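Local structure of 4-hydroxy-tetrahydrodipicolinate synthase (Aquifex aeolicus, 2EHH) at residues 72-77 with 94-99; 100-105 with 136-141; 248-253 with 271-276. The protein probably catalyses the condensation of pyruvate with aspartate semialdehyde to 4-hydroxy-tetrahydrodipicolinate, a step in lysine biosynthesis. One frame throughout, in Å; residues are numbered along the deposited sequence.

Contact 1: residues 72-77 with 94-99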
ATOM      1  N   VAL A  72     -32.674  16.581   0.259  1.00 17.45           N
ATOM      2  CA  VAL A  72     -31.720  16.935   1.291  1.00 16.76           C
ATOM      3  C   VAL A  72     -31.292  15.655   1.980  1.00 16.88           C
ATOM      4  O   VAL A  72     -32.119  14.931   2.534  1.00 16.06           O
ATOM      5  CB  VAL A  72     -32.322  17.892   2.346  1.00 18.58           C
ATOM      6  CG1 VAL A  72     -31.300  18.151   3.450  1.00 17.62           C
ATOM      7  CG2 VAL A  72     -32.730  19.206   1.690  1.00 18.15           C
ATOM      8  N   ILE A  73     -29.995  15.372   1.906  1.00 15.83           N
ATOM      9  CA  ILE A  73     -29.413  14.194   2.535  1.00 14.54           C
ATOM     10  C   ILE A  73     -28.556  14.700   3.692  1.00 13.93           C
ATOM     11  O   ILE A  73     -27.766  15.632   3.536  1.00 14.62           O
ATOM     12  CB  ILE A  73     -28.514  13.412   1.545  1.00 14.98           C
ATOM     13  CG1 ILE A  73     -29.323  13.020   0.301  1.00 15.96           C
ATOM     14  CG2 ILE A  73     -27.966  12.162   2.216  1.00 14.25           C
ATOM     15  CD1 ILE A  73     -28.493  12.388  -0.813  1.00 16.78           C
ATOM     16  N   ALA A  74     -28.704  14.086   4.855  1.00 14.56           N
ATOM     17  CA  ALA A  74     -27.945  14.515   6.016  1.00 15.33           C
ATOM     18  C   ALA A  74     -26.840  13.546   6.416  1.00 15.70           C
ATOM     19  O   ALA A  74     -27.052  12.334   6.473  1.00 13.91           O
ATOM     20  CB  ALA A  74     -28.885  14.731   7.193  1.00 16.46           C
ATOM     21  N   GLY A  75     -25.658  14.095   6.682  1.00 16.08           N
ATOM     22  CA  GLY A  75     -24.548  13.276   7.129  1.00 16.66           C
ATOM     23  C   GLY A  75     -24.839  13.074   8.602  1.00 17.61           C
ATOM     24  O   GLY A  75     -24.835  14.038   9.368  1.00 18.27           O
ATOM     25  N   THR A  76     -25.096  11.834   9.005  1.00 17.21           N
ATOM     26  CA  THR A  76     -25.445  11.555  10.390  1.00 19.64           C
ATOM     27  C   THR A  76     -24.587  10.512  11.095  1.00 21.52           C
ATOM     28  O   THR A  76     -24.877  10.142  12.229  1.00 24.45           O
ATOM     29  CB  THR A  76     -26.906  11.078  10.483  1.00 18.46           C
ATOM     30  OG1 THR A  76     -27.043   9.838   9.778  1.00 17.76           O
ATOM     31  CG2 THR A  76     -27.840  12.101   9.867  1.00 15.76           C
ATOM     32  N   GLY A  77     -23.537  10.034  10.443  1.00 22.37           N
ATOM     33  CA  GLY A  77     -22.721   9.018  11.080  1.00 22.58           C
ATOM     34  C   GLY A  77     -21.423   9.489  11.700  1.00 21.72           C
ATOM     35  O   GLY A  77     -21.000  10.624  11.515  1.00 23.35           O
ATOM     36  N   VAL A  94     -36.704  15.874  11.441  1.00 22.43           N
ATOM     37  CA  VAL A  94     -36.832  17.171  10.792  1.00 22.43           C
ATOM     38  C   VAL A  94     -37.129  17.158   9.294  1.00 21.53           C
ATOM     39  O   VAL A  94     -37.112  18.207   8.652  1.00 21.02           O
ATOM     40  CB  VAL A  94     -35.585  18.056  11.054  1.00 23.74           C
ATOM     41  CG1 VAL A  94     -35.392  18.240  12.553  1.00 24.45           C
ATOM     42  CG2 VAL A  94     -34.353  17.435  10.427  1.00 23.66           C
ATOM     43  N   GLY A  95     -37.385  15.978   8.733  1.00 21.14           N
ATOM     44  CA  GLY A  95     -37.735  15.904   7.322  1.00 20.15           C
ATOM     45  C   GLY A  95     -36.673  15.655   6.268  1.00 19.78           C
ATOM     46  O   GLY A  95     -36.925  15.880   5.081  1.00 18.52           O
ATOM     47  N   ALA A  96     -35.493  15.195   6.665  1.00 19.20           N
ATOM     48  CA  ALA A  96     -34.450  14.921   5.682  1.00 19.64           C
ATOM     49  C   ALA A  96     -34.907  13.764   4.788  1.00 19.20           C
ATOM     50  O   ALA A  96     -35.570  12.840   5.255  1.00 19.85           O
ATOM     51  CB  ALA A  96     -33.142  14.558   6.392  1.00 19.07           C
ATOM     52  N   ASP A  97     -34.553  13.816   3.505  1.00 19.04           N
ATOM     53  CA  ASP A  97     -34.936  12.764   2.567  1.00 18.29           C
ATOM     54  C   ASP A  97     -34.101  11.499   2.709  1.00 18.77           C
ATOM     55  O   ASP A  97     -34.534  10.408   2.332  1.00 17.79           O
ATOM     56  CB  ASP A  97     -34.837  13.278   1.134  1.00 19.98           C
ATOM     57  CG  ASP A  97     -35.695  14.498   0.902  1.00 22.23           C
ATOM     58  OD1 ASP A  97     -35.144  15.620   0.847  1.00 22.06           O
ATOM     59  OD2 ASP A  97     -36.926  14.333   0.788  1.00 22.77           O
ATOM     60  N   GLY A  98     -32.899  11.642   3.254  1.00 17.96           N
ATOM     61  CA  GLY A  98     -32.040  10.488   3.436  1.00 17.58           C
ATOM     62  C   GLY A  98     -30.920  10.789   4.407  1.00 17.55           C
ATOM     63  O   GLY A  98     -30.678  11.950   4.740  1.00 16.36           O
ATOM     64  N   ALA A  99     -30.248   9.740   4.869  1.00 16.61           N
ATOM     65  CA  ALA A  99     -29.139   9.890   5.802  1.00 17.57           C
ATOM     66  C   ALA A  99     -27.893   9.208   5.242  1.00 16.32           C
ATOM     67  O   ALA A  99     -27.948   8.050   4.830  1.00 17.33           O
ATOM     68  CB  ALA A  99     -29.499   9.276   7.151  1.00 16.19           C
TER

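Contact 2: residues 100-105 with 136-141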
ATOM      1  N   LEU A 100     -26.783   9.942   5.213  1.00 15.99           N
ATOM      2  CA  LEU A 100     -25.509   9.410   4.733  1.00 15.92           C
ATOM      3  C   LEU A 100     -24.762   8.967   5.986  1.00 15.31           C
ATOM      4  O   LEU A 100     -24.439   9.787   6.846  1.00 16.91           O
ATOM      5  CB  LEU A 100     -24.705  10.493   4.011  1.00 17.77           C
ATOM      6  CG  LEU A 100     -23.358  10.044   3.432  1.00 19.96           C
ATOM      7  CD1 LEU A 100     -23.545   9.608   1.982  1.00 19.79           C
ATOM      8  CD2 LEU A 100     -22.369  11.190   3.501  1.00 21.56           C
ATOM      9  N   VAL A 101     -24.496   7.672   6.091  1.00 13.55           N
ATOM     10  CA  VAL A 101     -23.826   7.120   7.257  1.00 14.21           C
ATOM     11  C   VAL A 101     -22.465   6.567   6.878  1.00 13.23           C
ATOM     12  O   VAL A 101     -22.366   5.543   6.206  1.00 14.42           O
ATOM     13  CB  VAL A 101     -24.678   6.008   7.876  1.00 13.69           C
ATOM     14  CG1 VAL A 101     -24.011   5.473   9.133  1.00 13.38           C
ATOM     15  CG2 VAL A 101     -26.076   6.551   8.184  1.00 15.35           C
ATOM     16  N   VAL A 102     -21.415   7.255   7.304  1.00 13.12           N
ATOM     17  CA  VAL A 102     -20.063   6.830   6.975  1.00 12.63           C
ATOM     18  C   VAL A 102     -19.662   5.556   7.709  1.00 12.76           C
ATOM     19  O   VAL A 102     -20.139   5.276   8.815  1.00 12.52           O
ATOM     20  CB  VAL A 102     -19.035   7.954   7.300  1.00 13.23           C
ATOM     21  CG1 VAL A 102     -18.907   8.127   8.814  1.00 12.53           C
ATOM     22  CG2 VAL A 102     -17.681   7.634   6.673  1.00 11.02           C
ATOM     23  N   VAL A 103     -18.813   4.760   7.069  1.00 12.45           N
ATOM     24  CA  VAL A 103     -18.307   3.547   7.692  1.00 11.93           C
ATOM     25  C   VAL A 103     -17.449   4.088   8.833  1.00 12.02           C
ATOM     26  O   VAL A 103     -16.654   4.998   8.625  1.00 13.11           O
ATOM     27  CB  VAL A 103     -17.399   2.748   6.721  1.00 12.47           C
ATOM     28  CG1 VAL A 103     -16.627   1.675   7.479  1.00 11.64           C
ATOM     29  CG2 VAL A 103     -18.239   2.124   5.617  1.00 14.13           C
ATOM     30  N   PRO A 104     -17.610   3.552  10.050  1.00 13.32           N
ATOM     31  CA  PRO A 104     -16.828   4.012  11.201  1.00 11.93           C
ATOM     32  C   PRO A 104     -15.333   4.168  10.932  1.00 12.95           C
ATOM     33  O   PRO A 104     -14.664   3.231  10.483  1.00 12.59           O
ATOM     34  CB  PRO A 104     -17.116   2.949  12.245  1.00 12.91           C
ATOM     35  CG  PRO A 104     -18.568   2.646  11.981  1.00 13.26           C
ATOM     36  CD  PRO A 104     -18.607   2.546  10.463  1.00 10.84           C
ATOM     37  N   TYR A 105     -14.820   5.358  11.220  1.00 10.57           N
ATOM     38  CA  TYR A 105     -13.406   5.660  11.033  1.00 12.07           C
ATOM     39  C   TYR A 105     -12.620   5.488  12.333  1.00 12.41           C
ATOM     40  O   TYR A 105     -13.193   5.509  13.422  1.00 13.45           O
ATOM     41  CB  TYR A 105     -13.234   7.104  10.551  1.00 14.15           C
ATOM     42  CG  TYR A 105     -14.048   8.099  11.351  1.00 17.09           C
ATOM     43  CD1 TYR A 105     -15.265   8.576  10.867  1.00 17.47           C
ATOM     44  CD2 TYR A 105     -13.636   8.510  12.621  1.00 18.20           C
ATOM     45  CE1 TYR A 105     -16.053   9.427  11.623  1.00 21.40           C
ATOM     46  CE2 TYR A 105     -14.423   9.367  13.388  1.00 20.35           C
ATOM     47  CZ  TYR A 105     -15.629   9.815  12.876  1.00 20.82           C
ATOM     48  OH  TYR A 105     -16.437  10.640  13.602  1.00 24.12           O
ATOM     49  N   SER A 136      -9.685   5.481   2.348  1.00 10.58           N
ATOM     50  CA  SER A 136      -8.562   6.414   2.424  1.00 10.29           C
ATOM     51  C   SER A 136      -8.679   7.369   3.606  1.00 12.90           C
ATOM     52  O   SER A 136      -7.702   8.018   3.982  1.00 11.91           O
ATOM     53  CB  SER A 136      -8.430   7.225   1.129  1.00 10.50           C
ATOM     54  OG  SER A 136      -9.547   8.076   0.939  1.00 11.68           O
ATOM     55  N   ARG A 137      -9.873   7.458   4.185  1.00 11.34           N
ATOM     56  CA  ARG A 137     -10.092   8.329   5.339  1.00 14.05           C
ATOM     57  C   ARG A 137     -10.447   7.548   6.602  1.00 14.02           C
ATOM     58  O   ARG A 137      -9.967   7.866   7.693  1.00 12.37           O
ATOM     59  CB  ARG A 137     -11.210   9.330   5.054  1.00 14.82           C
ATOM     60  CG  ARG A 137     -10.821  10.470   4.124  1.00 16.92           C
ATOM     61  CD  ARG A 137     -12.016  11.386   3.869  1.00 22.53           C
ATOM     62  NE  ARG A 137     -11.668  12.522   3.019  1.00 24.14           N
ATOM     63  CZ  ARG A 137     -11.037  13.615   3.441  1.00 25.26           C
ATOM     64  NH1 ARG A 137     -10.680  13.736   4.715  1.00 20.40           N
ATOM     65  NH2 ARG A 137     -10.760  14.586   2.580  1.00 21.09           N
ATOM     66  N   THR A 138     -11.283   6.523   6.451  1.00 13.76           N
ATOM     67  CA  THR A 138     -11.732   5.722   7.590  1.00 14.23           C
ATOM     68  C   THR A 138     -10.720   4.681   8.044  1.00 14.20           C
ATOM     69  O   THR A 138     -10.759   4.219   9.187  1.00 13.76           O
ATOM     70  CB  THR A 138     -13.039   4.982   7.264  1.00 14.22           C
ATOM     71  OG1 THR A 138     -12.787   4.016   6.239  1.00 13.02           O
ATOM     72  CG2 THR A 138     -14.112   5.962   6.780  1.00 12.50           C
ATOM     73  N   CYS A 139      -9.834   4.309   7.131  1.00 15.23           N
ATOM     74  CA  CYS A 139      -8.806   3.320   7.392  1.00 16.77           C
ATOM     75  C   CYS A 139      -9.364   1.903   7.621  1.00 17.38           C
ATOM     76  O   CYS A 139      -8.761   1.073   8.305  1.00 16.09           O
ATOM     77  CB  CYS A 139      -7.915   3.814   8.544  1.00 19.92           C
ATOM     78  SG  CYS A 139      -6.320   4.448   7.915  1.00 25.45           S
ATOM     79  N   VAL A 140     -10.523   1.643   7.018  1.00 15.23           N
ATOM     80  CA  VAL A 140     -11.189   0.339   7.067  1.00 13.91           C
ATOM     81  C   VAL A 140     -12.184   0.320   5.907  1.00 13.15           C
ATOM     82  O   VAL A 140     -12.583   1.372   5.418  1.00 14.41           O
ATOM     83  CB  VAL A 140     -11.966   0.112   8.394  1.00 13.94           C
ATOM     84  CG1 VAL A 140     -13.275   0.896   8.388  1.00 13.05           C
ATOM     85  CG2 VAL A 140     -12.233  -1.378   8.585  1.00 15.87           C
ATOM     86  N   GLU A 141     -12.575  -0.864   5.452  1.00 13.52           N
ATOM     87  CA  GLU A 141     -13.531  -0.950   4.351  1.00 13.25           C
ATOM     88  C   GLU A 141     -14.629  -1.964   4.631  1.00 13.62           C
ATOM     89  O   GLU A 141     -14.373  -3.050   5.154  1.00 14.15           O
ATOM     90  CB  GLU A 141     -12.820  -1.313   3.043  1.00 14.40           C
ATOM     91  CG  GLU A 141     -13.763  -1.617   1.874  1.00 16.06           C
ATOM     92  CD  GLU A 141     -13.065  -1.565   0.525  1.00 18.47           C
ATOM     93  OE1 GLU A 141     -13.279  -0.588  -0.228  1.00 18.27           O
ATOM     94  OE2 GLU A 141     -12.291  -2.497   0.221  1.00 20.23           O
TER
HETATM   95  O   HOH W   1     -12.135   2.447  11.130  1.00 12.18           O

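Contact 3: residues 248-253 with 271-276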
ATOM      1  N   ASN A 248      -9.368  17.720   0.672  1.00 13.08           N
ATOM      2  CA  ASN A 248     -10.738  18.220   0.519  1.00 13.00           C
ATOM      3  C   ASN A 248     -11.272  18.363   1.949  1.00 13.85           C
ATOM      4  O   ASN A 248     -11.039  17.488   2.787  1.00 12.74           O
ATOM      5  CB  ASN A 248     -11.574  17.202  -0.269  1.00 13.64           C
ATOM      6  CG  ASN A 248     -13.067  17.514  -0.242  1.00 14.63           C
ATOM      7  OD1 ASN A 248     -13.874  16.714   0.240  1.00 16.47           O
ATOM      8  ND2 ASN A 248     -13.439  18.669  -0.770  1.00 11.24           N
ATOM      9  N   PRO A 249     -12.064  19.414   2.235  1.00 14.22           N
ATOM     10  CA  PRO A 249     -12.547  20.518   1.402  1.00 12.91           C
ATOM     11  C   PRO A 249     -11.729  21.809   1.382  1.00 14.46           C
ATOM     12  O   PRO A 249     -12.279  22.877   1.103  1.00 15.02           O
ATOM     13  CB  PRO A 249     -13.927  20.763   1.981  1.00 13.45           C
ATOM     14  CG  PRO A 249     -13.625  20.690   3.458  1.00 14.43           C
ATOM     15  CD  PRO A 249     -12.688  19.475   3.570  1.00 14.48           C
ATOM     16  N   ILE A 250     -10.435  21.749   1.665  1.00 13.94           N
ATOM     17  CA  ILE A 250      -9.669  22.990   1.650  1.00 14.71           C
ATOM     18  C   ILE A 250      -9.744  23.704   0.291  1.00 14.83           C
ATOM     19  O   ILE A 250     -10.050  24.901   0.226  1.00 15.76           O
ATOM     20  CB  ILE A 250      -8.204  22.743   2.074  1.00 15.70           C
ATOM     21  CG1 ILE A 250      -8.179  22.321   3.550  1.00 14.61           C
ATOM     22  CG2 ILE A 250      -7.379  24.013   1.873  1.00 16.12           C
ATOM     23  CD1 ILE A 250      -6.814  21.909   4.071  1.00 16.49           C
ATOM     24  N   PRO A 251      -9.481  22.986  -0.813  1.00 15.20           N
ATOM     25  CA  PRO A 251      -9.553  23.650  -2.121  1.00 14.73           C
ATOM     26  C   PRO A 251     -10.959  24.106  -2.527  1.00 15.83           C
ATOM     27  O   PRO A 251     -11.140  25.231  -2.989  1.00 14.90           O
ATOM     28  CB  PRO A 251      -9.001  22.592  -3.079  1.00 15.44           C
ATOM     29  CG  PRO A 251      -8.038  21.827  -2.206  1.00 15.56           C
ATOM     30  CD  PRO A 251      -8.840  21.664  -0.939  1.00 13.30           C
ATOM     31  N   VAL A 252     -11.955  23.241  -2.354  1.00 13.92           N
ATOM     32  CA  VAL A 252     -13.309  23.602  -2.753  1.00 15.56           C
ATOM     33  C   VAL A 252     -13.892  24.768  -1.952  1.00 15.03           C
ATOM     34  O   VAL A 252     -14.580  25.618  -2.514  1.00 16.43           O
ATOM     35  CB  VAL A 252     -14.273  22.384  -2.686  1.00 15.83           C
ATOM     36  CG1 VAL A 252     -14.508  21.970  -1.251  1.00 14.35           C
ATOM     37  CG2 VAL A 252     -15.577  22.721  -3.389  1.00 15.86           C
ATOM     38  N   LYS A 253     -13.625  24.821  -0.653  1.00 16.05           N
ATOM     39  CA  LYS A 253     -14.138  25.931   0.140  1.00 17.54           C
ATOM     40  C   LYS A 253     -13.426  27.204  -0.312  1.00 18.55           C
ATOM     41  O   LYS A 253     -14.033  28.275  -0.389  1.00 18.14           O
ATOM     42  CB  LYS A 253     -13.914  25.697   1.638  1.00 17.20           C
ATOM     43  CG  LYS A 253     -14.319  26.895   2.499  1.00 19.85           C
ATOM     44  CD  LYS A 253     -14.421  26.551   3.986  1.00 20.20           C
ATOM     45  CE  LYS A 253     -15.877  26.370   4.420  1.00 18.22           C
ATOM     46  NZ  LYS A 253     -16.007  26.271   5.906  1.00 19.35           N
ATOM     47  N   THR A 271      -6.854  24.207   7.502  1.00 17.44           N
ATOM     48  CA  THR A 271      -6.237  25.518   7.328  1.00 18.91           C
ATOM     49  C   THR A 271      -6.317  26.009   5.893  1.00 20.25           C
ATOM     50  O   THR A 271      -6.620  25.240   4.981  1.00 21.00           O
ATOM     51  CB  THR A 271      -4.747  25.459   7.702  1.00 21.29           C
ATOM     52  OG1 THR A 271      -4.114  24.413   6.949  1.00 21.40           O
ATOM     53  CG2 THR A 271      -4.575  25.176   9.188  1.00 20.80           C
ATOM     54  N   GLU A 272      -6.026  27.293   5.697  1.00 20.91           N
ATOM     55  CA  GLU A 272      -6.043  27.873   4.362  1.00 22.05           C
ATOM     56  C   GLU A 272      -4.942  27.209   3.540  1.00 21.87           C
ATOM     57  O   GLU A 272      -3.986  26.654   4.093  1.00 20.67           O
ATOM     58  CB  GLU A 272      -5.795  29.387   4.416  1.00 24.50           C
ATOM     59  CG  GLU A 272      -6.697  30.137   5.386  1.00 29.11           C
ATOM     60  CD  GLU A 272      -6.581  31.650   5.265  1.00 32.27           C
ATOM     61  OE1 GLU A 272      -5.510  32.151   4.851  1.00 33.81           O
ATOM     62  OE2 GLU A 272      -7.563  32.341   5.602  1.00 35.30           O
ATOM     63  N   MET A 273      -5.086  27.268   2.222  1.00 21.49           N
ATOM     64  CA  MET A 273      -4.117  26.682   1.303  1.00 22.46           C
ATOM     65  C   MET A 273      -2.799  27.436   1.363  1.00 24.11           C
ATOM     66  O   MET A 273      -2.726  28.543   1.895  1.00 22.09           O
ATOM     67  CB  MET A 273      -4.638  26.756  -0.134  1.00 22.01           C
ATOM     68  CG  MET A 273      -5.887  25.946  -0.410  1.00 22.67           C
ATOM     69  SD  MET A 273      -6.564  26.298  -2.043  1.00 23.15           S
ATOM     70  CE  MET A 273      -5.540  25.244  -3.076  1.00 23.00           C
ATOM     71  N   SER A 274      -1.755  26.826   0.813  1.00 25.75           N
ATOM     72  CA  SER A 274      -0.457  27.480   0.759  1.00 26.43           C
ATOM     73  C   SER A 274      -0.641  28.497  -0.360  1.00 27.59           C
ATOM     74  O   SER A 274      -1.379  28.244  -1.315  1.00 25.87           O
ATOM     75  CB  SER A 274       0.635  26.481   0.381  1.00 26.34           C
ATOM     76  OG  SER A 274       0.435  25.976  -0.928  1.00 27.03           O
ATOM     77  N   PRO A 275       0.003  29.670  -0.252  1.00 27.56           N
ATOM     78  CA  PRO A 275      -0.154  30.668  -1.313  1.00 28.11           C
ATOM     79  C   PRO A 275       0.073  30.109  -2.715  1.00 27.58           C
ATOM     80  O   PRO A 275      -0.677  30.420  -3.638  1.00 27.86           O
ATOM     81  CB  PRO A 275       0.856  31.756  -0.925  1.00 29.46           C
ATOM     82  CG  PRO A 275       1.837  31.044  -0.022  1.00 30.55           C
ATOM     83  CD  PRO A 275       0.944  30.137   0.776  1.00 28.19           C
ATOM     84  N   GLU A 276       1.095  29.274  -2.868  1.00 27.75           N
ATOM     85  CA  GLU A 276       1.404  28.677  -4.165  1.00 28.74           C
ATOM     86  C   GLU A 276       0.219  27.863  -4.691  1.00 27.66           C
ATOM     87  O   GLU A 276      -0.200  28.034  -5.836  1.00 25.80           O
ATOM     88  CB  GLU A 276       2.637  27.777  -4.048  1.00 33.05           C
ATOM     89  CG  GLU A 276       3.900  28.514  -3.614  1.00 39.12           C
ATOM     90  CD  GLU A 276       4.959  27.583  -3.038  1.00 44.02           C
ATOM     91  OE1 GLU A 276       4.650  26.853  -2.065  1.00 45.31           O
ATOM     92  OE2 GLU A 276       6.101  27.586  -3.553  1.00 46.08           O
TER

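Contact 1: residues 72-77 with 94-99
Ile73 pairs with Gly98 and Ala74 with Ala99 in parallel register, joining strands 71-75 and 98-102, the two strands of a beta-alpha-beta crossover in the TIM barrel. The Ile73 side chain turns into the barrel, where Ile73 CG2 lies alongside the carbonyl of Gly98, 3.7 Å from Gly98 O; the glycine adds no side chain on this face. Ala74 and Ala99 face the other way, toward the surrounding helices. There Ala74 CB meets Ala96 CB at 4.3 Å, while Ala99 CB rests against Thr76 OG1 at 3.6 Å, a hydroxyl hydrogen-bonded to Thr88 OG1 of helix 81-93. Between the strands, Ala74 N donates to Gly98 O over 2.9 Å and almost straight, 169° at the hydrogen. Asp97 holds the backbone of Val72 at both its polar atoms. Asp97 N donates to Val72 O (2.8 Å), an acceptor also approached weakly by Gly98 N. With CG beside its own backbone N, chi1 -58°, the aspartate brings its carboxylate round to the amide of Val72. Val72 N donates to Asp97 OD1 over 2.7 Å, on the anti side of the oxygen and 16° out of the carboxylate plane.

Contact 2: residues 100-105 with 136-141
Val102 opens the contact at the C-terminal end of strand 98-102, its side chain and that of Thr138 sliding past each other in opposite directions, with Val102 CG2 3.9 Å from Thr138 CG2; on the same strand end Val102 also packs on Tyr132, predicted to be the catalytic proton donor/acceptor. Val103 follows with two touches. Its carbonyl oxygen, Val103 O, is met by Thr138 CG2 at 3.3 Å, and with Val103 CG1 opposite the backbone N, chi1 167°, the Val103 and Val140 side chains cross obliquely, CG1 to CG1 at 3.6 Å. Pro104, whose CB points away, contributes its carbonyl: Pro104 O lies 3.4 Å from Val140 CG1 and takes a hydrogen from a water (2.7 Å) that also donates to Thr138 O. At Tyr105 the backbone comes closest, with Tyr105 CA giving a CH...O contact to Thr138 O and Tyr105 CB set against Thr138 CB at 3.9 Å, while its ring leads off to stack on Tyr106 of the second subunit. Thr138 OG1 turns back to donate to Val140 O (2.8 Å), tying the turn that follows helix 135-138. A glycine in place of Thr138 would probably leave Val140 O without this donor and open a gap beside Val102 and Val103. No direct hydrogen bond spans the segments, which implies that methyl contacts, a CH...O contact and one bridging water join this barrel loop to the turn, close to the subunit interface.

Contact 3: residues 248-253 with 271-276
Ile250 and Met273 carry the apolar part of the contact, their side chains passing each other in opposite directions. With CG1 beside the backbone N (chi1 -67°), Ile250 CG2 lies anti to that N and is pressed against Met273 CG at 3.3 Å, tighter than ordinary van der Waals contact. The methionine bends at its last torsion, chi3 82°, and its end comes to Pro251: Met273 SD is 4.0 Å from Pro251 CA, and Met273 CE reaches Pro251 CG at 4.3 Å. Met273 also packs on Leu281 of helix 275-287 and on Ile245. Thr110 of the second subunit packs on both Ile250 and Thr271.

Carbon against carbonyl is the second kind of contact. Three carbons of Ile250 lie against Thr271 O, with Ile250 CG2 at 3.4 Å, CD1 at 3.5 Å and CG1 at 3.6 Å from it. This oxygen is buried with no hydrogen-bond partner in the model, and the isoleucine covers it with carbon.

Hydrogen bonds lie within or beyond the segments, at the two helix starts. Lys253 N donates to Pro249 O (2.9 Å) in the first turn of helix 250-258, which follows a cis peptide bond before Pro249. Ser274, the N-cap of helix 275-287, uses OG to cap Asn277 N, and Ser274 N is hydrogen-bonded to Glu246 OE2. The arrangement belongs to the helical C-terminal region that follows the barrel in the DapA family, here joining the N-terminal turn of helix 250-258 to the loop leading into helix 275-287.

Along the chain the three contacts follow in series, none nested in or crossing another. Contact 1 closes the first loop, over helix 81-93, and binds neighbouring barrel strands. Contact 2 starts where its second segment ends, on the same strand 98-102, and closes over helix 111-124 and strand 129-133; the two touch through a probable hydrogen bond from Leu100 N to Ala74 O. Contact 3 comes much later, beyond the eighth strand, closing the chain between helices 250-258 and 275-287. It meets contact 2 where Arg137 NH2 is weakly hydrogen-bonded to Asn248 O, a slight link between the short helix 135-138 after the fifth strand and the loop before helix 250-258. Contacts 2 and 3 both touch the second subunit.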